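Side-chain contacts in nickel-dependent hydrogenase large subunit (Allochromatium vinosum, PDB 3MYR), which oxidises molecular hydrogen at a nickel-iron centre, passing the electrons to an acceptor, and probably recycles hydrogen released by nitrogenase: residues B[391-396]-B[482-487]; B[102-107]-B[434-439]; B[396-399]-B[405-408]; B[427-432]-B[549-554]. All blocks are in the same frame, centred on the assembly; numbering follows the deposited sequence.

Contact 1 of 4, residues B[391-396]-B[482-487]; sequences LARVLM and IMEAPR. With NFV (Ni-Fe oxidized active center), chain N.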
loop_
_atom_site.group_PDB
_atom_site.type_symbol
_atom_site.label_atom_id
_atom_site.label_comp_id
_atom_site.label_asym_id
_atom_site.label_seq_id
_atom_site.Cartn_x
_atom_site.Cartn_y
_atom_site.Cartn_z
ATOM N N LEU B 391 -2.770 -2.494 -16.719
ATOM C CA LEU B 391 -3.004 -2.350 -18.172
ATOM C C LEU B 391 -1.752 -2.802 -18.978
ATOM O O LEU B 391 -1.846 -3.510 -19.991
ATOM C CB LEU B 391 -3.398 -0.917 -18.539
ATOM C CG LEU B 391 -3.843 -0.668 -20.019
ATOM C CD1 LEU B 391 -4.865 -1.711 -20.573
ATOM C CD2 LEU B 391 -4.402 0.797 -20.219
ATOM N N ALA B 392 -0.572 -2.420 -18.496
ATOM C CA ALA B 392 0.693 -2.825 -19.166
ATOM C C ALA B 392 0.816 -4.327 -19.152
ATOM O O ALA B 392 1.211 -4.922 -20.149
ATOM C CB ALA B 392 1.893 -2.231 -18.468
ATOM N N ARG B 393 0.416 -4.965 -18.042
ATOM C CA ARG B 393 0.581 -6.415 -17.917
ATOM C C ARG B 393 -0.402 -7.127 -18.817
ATOM O O ARG B 393 -0.080 -8.129 -19.485
ATOM C CB ARG B 393 0.435 -6.880 -16.447
ATOM C CG ARG B 393 1.755 -6.690 -15.618
ATOM C CD ARG B 393 1.574 -7.322 -14.184
ATOM N NE ARG B 393 0.528 -6.590 -13.439
ATOM C CZ ARG B 393 0.704 -5.570 -12.595
ATOM N NH1 ARG B 393 -0.348 -5.069 -11.932
ATOM N NH2 ARG B 393 1.905 -5.057 -12.372
ATOM N N VAL B 394 -1.629 -6.642 -18.809
ATOM C CA VAL B 394 -2.657 -7.334 -19.589
ATOM C C VAL B 394 -2.360 -7.159 -21.075
ATOM O O VAL B 394 -2.479 -8.105 -21.866
ATOM C CB VAL B 394 -4.096 -6.896 -19.198
ATOM C CG1 VAL B 394 -5.120 -7.360 -20.208
ATOM C CG2 VAL B 394 -4.413 -7.447 -17.818
ATOM N N LEU B 395 -1.900 -5.989 -21.463
ATOM C CA LEU B 395 -1.423 -5.829 -22.851
ATOM C C LEU B 395 -0.270 -6.770 -23.198
ATOM O O LEU B 395 -0.304 -7.378 -24.264
ATOM C CB LEU B 395 -1.125 -4.365 -23.265
ATOM C CG LEU B 395 -2.287 -3.356 -23.179
ATOM C CD1 LEU B 395 -1.724 -1.940 -23.253
ATOM C CD2 LEU B 395 -3.283 -3.557 -24.326
ATOM N N MET B 396 0.702 -6.925 -22.284
ATOM C CA MET B 396 1.838 -7.813 -22.511
ATOM C C MET B 396 1.412 -9.269 -22.621
ATOM O O MET B 396 1.919 -10.007 -23.457
ATOM C CB MET B 396 2.853 -7.677 -21.370
ATOM C CG MET B 396 4.328 -7.791 -21.832
ATOM S SD MET B 396 4.877 -6.411 -22.914
ATOM C CE MET B 396 4.581 -4.911 -21.938
ATOM N N ILE B 482 13.763 -7.026 -9.068
ATOM C CA ILE B 482 12.596 -6.602 -9.838
ATOM C C ILE B 482 11.356 -7.311 -9.343
ATOM O O ILE B 482 11.406 -8.377 -8.694
ATOM C CB ILE B 482 12.754 -6.800 -11.396
ATOM C CG1 ILE B 482 13.035 -8.240 -11.746
ATOM C CG2 ILE B 482 13.892 -6.030 -11.913
ATOM C CD1 ILE B 482 11.710 -9.170 -11.921
ATOM N N MET B 483 10.219 -6.700 -9.604
ATOM C CA MET B 483 8.963 -7.310 -9.194
ATOM C C MET B 483 7.859 -6.630 -10.012
ATOM O O MET B 483 8.046 -5.491 -10.456
ATOM C CB MET B 483 8.750 -7.071 -7.720
ATOM C CG MET B 483 7.289 -6.895 -7.424
ATOM S SD MET B 483 7.068 -7.443 -5.805
ATOM C CE MET B 483 5.565 -8.401 -5.943
ATOM N N GLU B 484 6.748 -7.317 -10.238
ATOM C CA GLU B 484 5.554 -6.659 -10.787
ATOM C C GLU B 484 4.682 -6.476 -9.564
ATOM O O GLU B 484 4.139 -7.446 -9.049
ATOM C CB GLU B 484 4.855 -7.552 -11.829
ATOM C CG GLU B 484 5.448 -7.470 -13.303
ATOM C CD GLU B 484 5.320 -6.060 -13.993
ATOM O OE1 GLU B 484 4.348 -5.264 -13.734
ATOM O OE2 GLU B 484 6.207 -5.768 -14.836
ATOM N N ALA B 485 4.653 -5.265 -9.024
ATOM C CA ALA B 485 3.832 -4.965 -7.843
ATOM C C ALA B 485 2.395 -4.711 -8.373
ATOM O O ALA B 485 2.228 -4.507 -9.577
ATOM C CB ALA B 485 4.392 -3.707 -7.148
ATOM N N PRO B 486 1.356 -4.810 -7.519
ATOM C CA PRO B 486 0.002 -4.488 -8.060
ATOM C C PRO B 486 -0.138 -3.187 -8.888
ATOM O O PRO B 486 -0.965 -3.144 -9.786
ATOM C CB PRO B 486 -0.885 -4.386 -6.791
ATOM C CG PRO B 486 -0.181 -5.342 -5.843
ATOM C CD PRO B 486 1.316 -5.104 -6.057
ATOM N N ARG B 487 0.667 -2.155 -8.605
ATOM C CA ARG B 487 0.615 -0.939 -9.403
ATOM C C ARG B 487 1.561 -0.918 -10.600
ATOM O O ARG B 487 1.442 -0.052 -11.431
ATOM C CB ARG B 487 0.752 0.306 -8.525
ATOM C CG ARG B 487 -0.463 0.462 -7.619
ATOM C CD ARG B 487 -0.181 1.285 -6.333
ATOM N NE ARG B 487 -1.388 1.171 -5.483
ATOM C CZ ARG B 487 -1.703 0.118 -4.709
ATOM N NH1 ARG B 487 -0.935 -0.984 -4.541
ATOM N NH2 ARG B 487 -2.870 0.097 -4.197
HETATM FE FE NFV N . 3.364 0.323 -4.429
HETATM NI NI NFV N . 2.050 1.688 -2.086
HETATM C C1 NFV N . 4.704 -0.310 -4.959
HETATM O O1 NFV N . 5.724 -0.835 -5.429
HETATM C C2 NFV N . 2.400 -0.989 -5.421
HETATM N N2 NFV N . 1.822 -1.822 -6.034
HETATM C C3 NFV N . 3.280 1.569 -5.840
HETATM N N3 NFV N . 3.247 2.360 -6.704
HETATM O O4 NFV N . 1.618 1.027 -3.796
#

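Contact 2 of 4, residues B[102-107]-B[434-439]; sequences HDHVMH and ALESKI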
loop_
_atom_site.group_PDB
_atom_site.type_symbol
_atom_site.label_atom_id
_atom_site.label_comp_id
_atom_site.label_asym_id
_atom_site.label_seq_id
_atom_site.Cartn_x
_atom_site.Cartn_y
_atom_site.Cartn_z
ATOM N N HIS B 102 -5.854 -9.150 -2.578
ATOM C CA HIS B 102 -6.287 -8.306 -1.489
ATOM C C HIS B 102 -6.315 -6.864 -1.978
ATOM O O HIS B 102 -7.255 -6.142 -1.767
ATOM C CB HIS B 102 -5.281 -8.449 -0.304
ATOM C CG HIS B 102 -5.632 -7.605 0.875
ATOM N ND1 HIS B 102 -5.215 -6.291 1.004
ATOM C CD2 HIS B 102 -6.408 -7.867 1.959
ATOM C CE1 HIS B 102 -5.673 -5.813 2.153
ATOM N NE2 HIS B 102 -6.437 -6.733 2.725
ATOM N N ASP B 103 -5.215 -6.422 -2.579
ATOM C CA ASP B 103 -4.992 -5.025 -2.901
ATOM C C ASP B 103 -5.958 -4.556 -4.059
ATOM O O ASP B 103 -6.604 -3.532 -3.943
ATOM C CB ASP B 103 -3.521 -4.940 -3.346
ATOM C CG ASP B 103 -2.983 -3.548 -3.408
ATOM O OD1 ASP B 103 -3.776 -2.570 -3.629
ATOM O OD2 ASP B 103 -1.725 -3.420 -3.228
ATOM N N HIS B 104 -6.127 -5.337 -5.123
ATOM C CA HIS B 104 -7.029 -4.964 -6.218
ATOM C C HIS B 104 -8.477 -4.890 -5.786
ATOM O O HIS B 104 -9.188 -4.005 -6.254
ATOM C CB HIS B 104 -6.921 -5.974 -7.392
ATOM C CG HIS B 104 -5.654 -5.815 -8.193
ATOM N ND1 HIS B 104 -4.815 -4.725 -8.020
ATOM C CD2 HIS B 104 -5.158 -6.512 -9.247
ATOM C CE1 HIS B 104 -3.838 -4.785 -8.911
ATOM N NE2 HIS B 104 -4.003 -5.875 -9.645
ATOM N N VAL B 105 -8.929 -5.864 -4.970
ATOM C CA VAL B 105 -10.329 -5.908 -4.538
ATOM C C VAL B 105 -10.592 -4.654 -3.684
ATOM O O VAL B 105 -11.586 -3.944 -3.894
ATOM C CB VAL B 105 -10.635 -7.205 -3.729
ATOM C CG1 VAL B 105 -11.938 -7.057 -2.837
ATOM C CG2 VAL B 105 -10.739 -8.410 -4.703
ATOM N N MET B 106 -9.677 -4.335 -2.778
ATOM C CA MET B 106 -9.949 -3.139 -1.929
ATOM C C MET B 106 -9.769 -1.890 -2.777
ATOM O O MET B 106 -10.469 -0.918 -2.524
ATOM C CB MET B 106 -8.918 -3.005 -0.770
ATOM C CG MET B 106 -9.153 -4.130 0.316
ATOM S SD MET B 106 -8.073 -3.726 1.776
ATOM C CE MET B 106 -8.831 -2.291 2.563
ATOM N N HIS B 107 -8.812 -1.871 -3.726
ATOM C CA HIS B 107 -8.771 -0.665 -4.557
ATOM C C HIS B 107 -10.127 -0.446 -5.238
ATOM O O HIS B 107 -10.710 0.650 -5.215
ATOM C CB HIS B 107 -7.729 -0.704 -5.714
ATOM C CG HIS B 107 -7.781 0.517 -6.551
ATOM N ND1 HIS B 107 -8.360 0.561 -7.802
ATOM C CD2 HIS B 107 -7.443 1.794 -6.250
ATOM C CE1 HIS B 107 -8.294 1.791 -8.269
ATOM N NE2 HIS B 107 -7.741 2.561 -7.343
ATOM N N ALA B 434 -9.147 -5.995 -12.790
ATOM C CA ALA B 434 -10.026 -7.097 -12.412
ATOM C C ALA B 434 -9.625 -8.392 -13.141
ATOM O O ALA B 434 -9.588 -9.413 -12.542
ATOM C CB ALA B 434 -11.488 -6.753 -12.755
ATOM N N LEU B 435 -9.370 -8.341 -14.449
ATOM C CA LEU B 435 -8.998 -9.529 -15.246
ATOM C C LEU B 435 -7.707 -10.162 -14.735
ATOM O O LEU B 435 -7.634 -11.361 -14.649
ATOM C CB LEU B 435 -8.797 -9.203 -16.738
ATOM C CG LEU B 435 -10.078 -8.595 -17.404
ATOM C CD1 LEU B 435 -9.864 -8.355 -18.902
ATOM C CD2 LEU B 435 -11.392 -9.420 -17.045
ATOM N N GLU B 436 -6.703 -9.362 -14.402
ATOM C CA GLU B 436 -5.438 -9.976 -13.975
ATOM C C GLU B 436 -5.624 -10.571 -12.587
ATOM O O GLU B 436 -4.954 -11.551 -12.253
ATOM C CB GLU B 436 -4.256 -8.982 -14.025
ATOM C CG GLU B 436 -4.208 -8.059 -12.797
ATOM C CD GLU B 436 -2.933 -7.193 -12.799
ATOM O OE1 GLU B 436 -2.723 -6.392 -11.846
ATOM O OE2 GLU B 436 -2.147 -7.295 -13.784
ATOM N N SER B 437 -6.553 -10.034 -11.790
ATOM C CA SER B 437 -6.953 -10.727 -10.512
ATOM C C SER B 437 -7.486 -12.136 -10.730
ATOM O O SER B 437 -7.182 -13.045 -9.963
ATOM C CB SER B 437 -8.032 -9.976 -9.736
ATOM O OG SER B 437 -7.542 -8.675 -9.460
ATOM N N LYS B 438 -8.291 -12.311 -11.756
ATOM C CA LYS B 438 -8.794 -13.640 -12.105
ATOM C C LYS B 438 -7.626 -14.549 -12.545
ATOM O O LYS B 438 -7.543 -15.751 -12.194
ATOM C CB LYS B 438 -9.847 -13.515 -13.237
ATOM C CG LYS B 438 -10.274 -14.870 -13.884
ATOM C CD LYS B 438 -10.726 -15.904 -12.768
ATOM C CE LYS B 438 -11.435 -17.147 -13.407
ATOM N NZ LYS B 438 -11.695 -18.164 -12.267
ATOM N N ILE B 439 -6.699 -14.004 -13.297
ATOM C CA ILE B 439 -5.594 -14.851 -13.766
ATOM C C ILE B 439 -4.771 -15.289 -12.538
ATOM O O ILE B 439 -4.351 -16.433 -12.460
ATOM C CB ILE B 439 -4.709 -14.087 -14.778
ATOM C CG1 ILE B 439 -5.506 -13.880 -16.106
ATOM C CG2 ILE B 439 -3.330 -14.861 -15.013
ATOM C CD1 ILE B 439 -4.782 -13.011 -17.097
#

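Contact 3 of 4, residues B[396-399]-B[405-408]; sequences MLYA and AREL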
loop_
_atom_site.group_PDB
_atom_site.type_symbol
_atom_site.label_atom_id
_atom_site.label_comp_id
_atom_site.label_asym_id
_atom_site.label_seq_id
_atom_site.Cartn_x
_atom_site.Cartn_y
_atom_site.Cartn_z
ATOM N N MET B 396 0.702 -6.925 -22.284
ATOM C CA MET B 396 1.838 -7.813 -22.511
ATOM C C MET B 396 1.412 -9.269 -22.621
ATOM O O MET B 396 1.919 -10.007 -23.457
ATOM C CB MET B 396 2.853 -7.677 -21.370
ATOM C CG MET B 396 4.328 -7.791 -21.832
ATOM S SD MET B 396 4.877 -6.411 -22.914
ATOM C CE MET B 396 4.581 -4.911 -21.938
ATOM N N LEU B 397 0.469 -9.694 -21.778
ATOM C CA LEU B 397 -0.063 -11.021 -21.832
ATOM C C LEU B 397 -0.783 -11.244 -23.128
ATOM O O LEU B 397 -0.680 -12.345 -23.720
ATOM C CB LEU B 397 -1.026 -11.309 -20.646
ATOM C CG LEU B 397 -0.273 -11.538 -19.317
ATOM C CD1 LEU B 397 -1.231 -11.455 -18.100
ATOM C CD2 LEU B 397 0.482 -12.882 -19.344
ATOM N N TYR B 398 -1.597 -10.261 -23.524
ATOM C CA TYR B 398 -2.340 -10.384 -24.753
ATOM C C TYR B 398 -1.385 -10.503 -25.931
ATOM O O TYR B 398 -1.531 -11.379 -26.810
ATOM C CB TYR B 398 -3.208 -9.112 -24.958
ATOM C CG TYR B 398 -4.353 -9.238 -25.972
ATOM C CD1 TYR B 398 -4.244 -8.675 -27.266
ATOM C CD2 TYR B 398 -5.503 -9.959 -25.649
ATOM C CE1 TYR B 398 -5.307 -8.782 -28.197
ATOM C CE2 TYR B 398 -6.540 -10.104 -26.538
ATOM C CZ TYR B 398 -6.453 -9.502 -27.817
ATOM O OH TYR B 398 -7.517 -9.616 -28.679
ATOM N N ALA B 399 -0.427 -9.581 -25.977
ATOM C CA ALA B 399 0.491 -9.518 -27.095
ATOM C C ALA B 399 1.286 -10.819 -27.226
ATOM O O ALA B 399 1.647 -11.190 -28.331
ATOM C CB ALA B 399 1.437 -8.329 -26.916
ATOM N N ALA B 405 -5.604 -14.913 -20.773
ATOM C CA ALA B 405 -5.700 -13.459 -20.895
ATOM C C ALA B 405 -6.405 -13.059 -22.185
ATOM O O ALA B 405 -7.212 -12.126 -22.206
ATOM C CB ALA B 405 -4.314 -12.792 -20.811
ATOM N N ARG B 406 -6.118 -13.770 -23.267
ATOM C CA ARG B 406 -6.708 -13.467 -24.532
ATOM C C ARG B 406 -8.231 -13.716 -24.431
ATOM O O ARG B 406 -9.037 -12.942 -24.935
ATOM C CB ARG B 406 -6.138 -14.438 -25.551
ATOM C CG ARG B 406 -5.664 -13.828 -26.794
ATOM C CD ARG B 406 -4.220 -13.478 -26.629
ATOM N NE ARG B 406 -3.436 -13.878 -27.794
ATOM C CZ ARG B 406 -3.383 -13.232 -28.962
ATOM N NH1 ARG B 406 -2.603 -13.729 -29.916
ATOM N NH2 ARG B 406 -4.127 -12.141 -29.205
ATOM N N GLU B 407 -8.613 -14.837 -23.844
ATOM C CA GLU B 407 -10.022 -15.196 -23.689
ATOM C C GLU B 407 -10.753 -14.159 -22.832
ATOM O O GLU B 407 -11.843 -13.743 -23.158
ATOM C CB GLU B 407 -10.075 -16.511 -22.964
ATOM C CG GLU B 407 -11.324 -17.402 -23.057
ATOM C CD GLU B 407 -10.987 -18.887 -22.610
ATOM O OE1 GLU B 407 -11.344 -19.855 -23.346
ATOM O OE2 GLU B 407 -10.325 -19.098 -21.541
ATOM N N LEU B 408 -10.142 -13.743 -21.740
ATOM C CA LEU B 408 -10.805 -12.796 -20.848
ATOM C C LEU B 408 -10.911 -11.441 -21.523
ATOM O O LEU B 408 -11.895 -10.779 -21.345
ATOM C CB LEU B 408 -10.039 -12.607 -19.532
ATOM C CG LEU B 408 -10.080 -13.796 -18.562
ATOM C CD1 LEU B 408 -8.985 -13.601 -17.457
ATOM C CD2 LEU B 408 -11.514 -13.931 -17.977
#

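Contact 4 of 4, residues B[427-432]-B[549-554]; sequences LGRTAA and IHSFDP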
loop_
_atom_site.group_PDB
_atom_site.type_symbol
_atom_site.label_atom_id
_atom_site.label_comp_id
_atom_site.label_asym_id
_atom_site.label_seq_id
_atom_site.Cartn_x
_atom_site.Cartn_y
_atom_site.Cartn_z
ATOM N N LEU B 427 -11.342 3.192 -18.554
ATOM C CA LEU B 427 -12.133 1.967 -18.396
ATOM C C LEU B 427 -11.241 0.732 -18.571
ATOM O O LEU B 427 -11.448 -0.236 -17.883
ATOM C CB LEU B 427 -13.177 1.851 -19.487
ATOM C CG LEU B 427 -14.577 1.332 -19.146
ATOM C CD1 LEU B 427 -15.413 0.773 -20.333
ATOM C CD2 LEU B 427 -14.775 0.515 -17.956
ATOM N N GLY B 428 -10.432 0.699 -19.633
ATOM C CA GLY B 428 -9.671 -0.518 -19.915
ATOM C C GLY B 428 -8.690 -0.826 -18.763
ATOM O O GLY B 428 -8.456 -1.959 -18.417
ATOM N N ARG B 429 -8.148 0.205 -18.138
ATOM C CA ARG B 429 -7.178 0.042 -17.054
ATOM C C ARG B 429 -7.915 -0.595 -15.869
ATOM O O ARG B 429 -7.390 -1.482 -15.227
ATOM C CB ARG B 429 -6.680 1.440 -16.659
ATOM C CG ARG B 429 -5.510 1.519 -15.744
ATOM C CD ARG B 429 -5.061 2.986 -15.565
ATOM N NE ARG B 429 -4.486 3.515 -16.812
ATOM C CZ ARG B 429 -4.970 4.529 -17.538
ATOM N NH1 ARG B 429 -6.075 5.210 -17.188
ATOM N NH2 ARG B 429 -4.347 4.876 -18.658
ATOM N N THR B 430 -9.120 -0.109 -15.586
ATOM C CA THR B 430 -9.890 -0.540 -14.443
ATOM C C THR B 430 -10.306 -1.983 -14.741
ATOM O O THR B 430 -10.263 -2.833 -13.858
ATOM C CB THR B 430 -11.171 0.333 -14.297
ATOM O OG1 THR B 430 -10.782 1.674 -14.071
ATOM C CG2 THR B 430 -12.108 -0.125 -13.119
ATOM N N ALA B 431 -10.742 -2.247 -15.965
ATOM C CA ALA B 431 -11.061 -3.627 -16.360
ATOM C C ALA B 431 -9.782 -4.535 -16.255
ATOM O O ALA B 431 -9.883 -5.653 -15.820
ATOM C CB ALA B 431 -11.616 -3.686 -17.813
ATOM N N ALA B 432 -8.619 -4.073 -16.724
ATOM C CA ALA B 432 -7.413 -4.908 -16.681
ATOM C C ALA B 432 -7.102 -5.371 -15.227
ATOM O O ALA B 432 -6.665 -6.503 -14.983
ATOM C CB ALA B 432 -6.211 -4.108 -17.242
ATOM N N ILE B 549 -7.712 9.478 -12.403
ATOM C CA ILE B 549 -6.543 9.375 -11.490
ATOM C C ILE B 549 -6.666 8.054 -10.665
ATOM O O ILE B 549 -5.724 7.301 -10.573
ATOM C CB ILE B 549 -6.373 10.658 -10.605
ATOM C CG1 ILE B 549 -5.897 11.886 -11.431
ATOM C CG2 ILE B 549 -5.413 10.443 -9.427
ATOM C CD1 ILE B 549 -4.675 11.687 -12.289
ATOM N N HIS B 550 -7.851 7.760 -10.127
ATOM C CA HIS B 550 -8.020 6.562 -9.281
ATOM C C HIS B 550 -7.815 5.299 -10.119
ATOM O O HIS B 550 -7.360 4.276 -9.607
ATOM C CB HIS B 550 -9.407 6.519 -8.649
ATOM C CG HIS B 550 -9.604 7.515 -7.549
ATOM N ND1 HIS B 550 -10.811 8.153 -7.328
ATOM C CD2 HIS B 550 -8.770 7.934 -6.563
ATOM C CE1 HIS B 550 -10.704 8.923 -6.256
ATOM N NE2 HIS B 550 -9.477 8.811 -5.777
ATOM N N SER B 551 -8.093 5.361 -11.425
ATOM C CA SER B 551 -7.906 4.150 -12.233
ATOM C C SER B 551 -6.445 3.703 -12.268
ATOM O O SER B 551 -6.197 2.555 -12.583
ATOM C CB SER B 551 -8.425 4.313 -13.681
ATOM O OG SER B 551 -7.608 5.213 -14.458
ATOM N N PHE B 552 -5.491 4.612 -12.053
ATOM C CA PHE B 552 -4.058 4.223 -11.926
ATOM C C PHE B 552 -3.686 3.663 -10.551
ATOM O O PHE B 552 -2.546 3.224 -10.360
ATOM C CB PHE B 552 -3.108 5.438 -12.218
ATOM C CG PHE B 552 -3.053 5.841 -13.657
ATOM C CD1 PHE B 552 -2.102 5.288 -14.500
ATOM C CD2 PHE B 552 -3.882 6.870 -14.150
ATOM C CE1 PHE B 552 -1.974 5.675 -15.833
ATOM C CE2 PHE B 552 -3.784 7.268 -15.503
ATOM C CZ PHE B 552 -2.840 6.693 -16.341
ATOM N N ASP B 553 -4.623 3.720 -9.593
ATOM C CA ASP B 553 -4.394 3.232 -8.230
ATOM C C ASP B 553 -3.130 3.943 -7.654
ATOM O O ASP B 553 -2.159 3.290 -7.292
ATOM C CB ASP B 553 -4.193 1.687 -8.317
ATOM C CG ASP B 553 -4.218 0.964 -6.946
ATOM O OD1 ASP B 553 -3.995 -0.284 -6.967
ATOM O OD2 ASP B 553 -4.343 1.605 -5.865
ATOM N N PRO B 554 -3.129 5.283 -7.577
ATOM C CA PRO B 554 -1.904 5.992 -7.140
ATOM C C PRO B 554 -1.467 5.642 -5.715
ATOM O O PRO B 554 -2.298 5.440 -4.833
ATOM C CB PRO B 554 -2.297 7.477 -7.169
ATOM C CG PRO B 554 -3.546 7.555 -8.065
ATOM C CD PRO B 554 -4.219 6.212 -7.932
#

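Contact 1 of 4, residues B[391-396]-B[482-487]
The guanidinium of Arg393 meets the 482-487 segment along its edge: Glu484 OE1 and Pro486 O lie near its plane, Ala485 O stands obliquely to it, and Phe300, outside both segments, adds a cation-pi contact. Arg487 likewise turns an edge, here toward the nitrogen N2 of a cyanide on the Ni-Fe centre. Arg393 NH2 forms a salt bridge to Glu484 OE1 at 2.8 Å, using the lone pair anti to the other oxygen. The two planar groups are inclined by 69°, and one oxygen alone makes the bond across the contact. A bend at chi3 (-64°) brings the Arg393 head round while its CG and CD brush the same oxygen. Arg393 NH2 also makes a weak bond to Ala485 O at 2.9 Å. Arg393 NH1 reaches Pro486 O at 2.9 Å, approaching from above the carbonyl plane, and is shared with Glu436. Gly285 N binds Glu484 OE2, steadying the carboxylate from its other oxygen. Beyond the strand, Arg487 N donates to the cyanide N2 at 2.8 Å, and its NH1 adds a weak bond to the same atom at 3.2 Å. Asp103 and Asp553 hold Arg487 NH2. Arg393 is thus a second-shell grip on the backbone carbonyls of Ala485 and Pro486, which with Arg487 line the ligand pocket of a [NiFe] hydrogenase active site.

Contact 2 of 4, residues B[102-107]-B[434-439]
Helices 86-112 and 426-456 approach each other where His104 faces Ser437, their CA atoms 7.2 Å apart, and three buried side chains meet between them. His104 spans most of the gap. Its ring leaves the helix anti to the carbonyl carbon (chi1 -74°) and turns NE2 to the carboxylate of Glu436, whose OE1 lies close to the ring plane. His104 NE2 donates to Glu436 OE1 at 2.6 Å, a short and fairly straight bond of 161°, received on the lone pair directed away from OE2. Ring and carboxylate are nearly coplanar although the two side chains cross at about a right angle. Glu436 starts from the crowded position between its backbone N and carbonyl carbon and then runs out extended, which carries a residue that does not begin by facing helix 86-112 across to the imidazole. The result is a buried His-carboxylate hydrogen bond between two long helices of the large subunit, with the His104 side chain about 7 Å from the Ni-Fe centre. The same OE1 is gripped by Arg393 as well. Ser437 OG sits at another part of the ring edge, 3.2 Å from His104 CD2, while its hydrogen bond goes back to Arg433 O within its own helix. Tyr100 meets the imidazole with its ring turned steeply, at about 80°. Pro486 also packs on His104, and Tyr257 of helix 236-265 touches Ser437. On helix 86-112, His102 and Met106 touch Arg23 and Glu19 of the small subunit.

Contact 3 of 4, residues B[396-399]-B[405-408]
Leu397 and Ala405 make the buried, apolar half of this contact, their CB atoms 3.6 Å apart where helices 390-399 and 403-416 meet across a turn of three residues. Tyr398 and Arg406 form the other half, partly exposed and ending in polar groups, and contribute most of the buried surface. The ring of Tyr398, swung anti to its own backbone nitrogen (chi1 -163°), offers one face to the arginine. Arg406 bends at chi2 and chi3 and lays its CD over that face, 4.3 Å from the Tyr398 ring centroid, as a CH-pi contact. Arg406 CZ lies almost on the ring normal but 4.8 Å from the Tyr398 centroid, giving a cation-pi interaction. The guanidinium stands at 73° to the ring, so the meeting is no flat stack: Arg406 NH2 comes down toward the rim, 3.7 Å from Tyr398 CE1. Tyr398 O lies over one face of the same guanidinium, and the angle at NE is too poor for a hydrogen bond. The phenol OH is tied instead to Asp410, one turn further along helix 403-416. These two helices, joined by their short turn, back onto helix 426-456, whose Ile439 packs against both Leu397 and Ala405, while Leu397 also reaches Phe300 and Pro301 of strand 300-305.

Contact 4 of 4, residues B[427-432]-B[549-554]
Helix 426-456 passes close to segment 549-554 at Thr430 and Ser551, whose CA atoms are 5.6 Å apart; beyond, the chain turns through Asp553 with positive phi. Asp553 and Pro554 lead into the C-terminal Cys-x-x-Cys motif of [NiFe] hydrogenases, whose cysteines, Cys555 and Cys558, belong to the pocket of the metal centre. Arg429 carries the contact with a cation-pi stack. Its guanidinium lies flat on the Phe552 ring, centres 3.7 Å apart and planes only 16° from parallel, with Phe552 CZ over the middle of the group. Further back along the side chain, Arg429 CD sits over the same ring face, 4.0 Å from the Phe552 centroid. At the guanidinium edge, Arg429 NH1 donates to Ser551 OG at 3.1 Å. That hydroxyl, placed between its backbone N and carbonyl carbon (chi1 70°), is also hydrogen-bonded to Thr548 O. A salt bridge from Arg429 NE to Glu387 and a bond from NH2 to Gly275 O hold the group from outside the two segments, which helps fix its rotation over the ring. Beside the stack, Thr430 OG1, itself bonded to Thr426 O and His112 NE2, rests 3.6 Å from Ser551 CB.

Contacts 1, 2 and 4 are buried near the middle of the chain, within about 12 Å of one another between centres, whereas contact 3 is only partly buried and lies away from the metal site. Helix 390-399 serves contacts 1 and 3, and helix 426-456 serves contacts 2 and 4. Buried salt bridges join contact 1 to contacts 2 and 4. Two contacts set an arginine on an aromatic ring, but differently: in contact 4 the guanidinium lies flat on the ring and also has salt-bridge and hydroxyl partners, while in contact 3 it stands steeply over the ring, with no hydrogen bond between the two segments. Contact 3 joins contact 2 through apolar packing by Ile439.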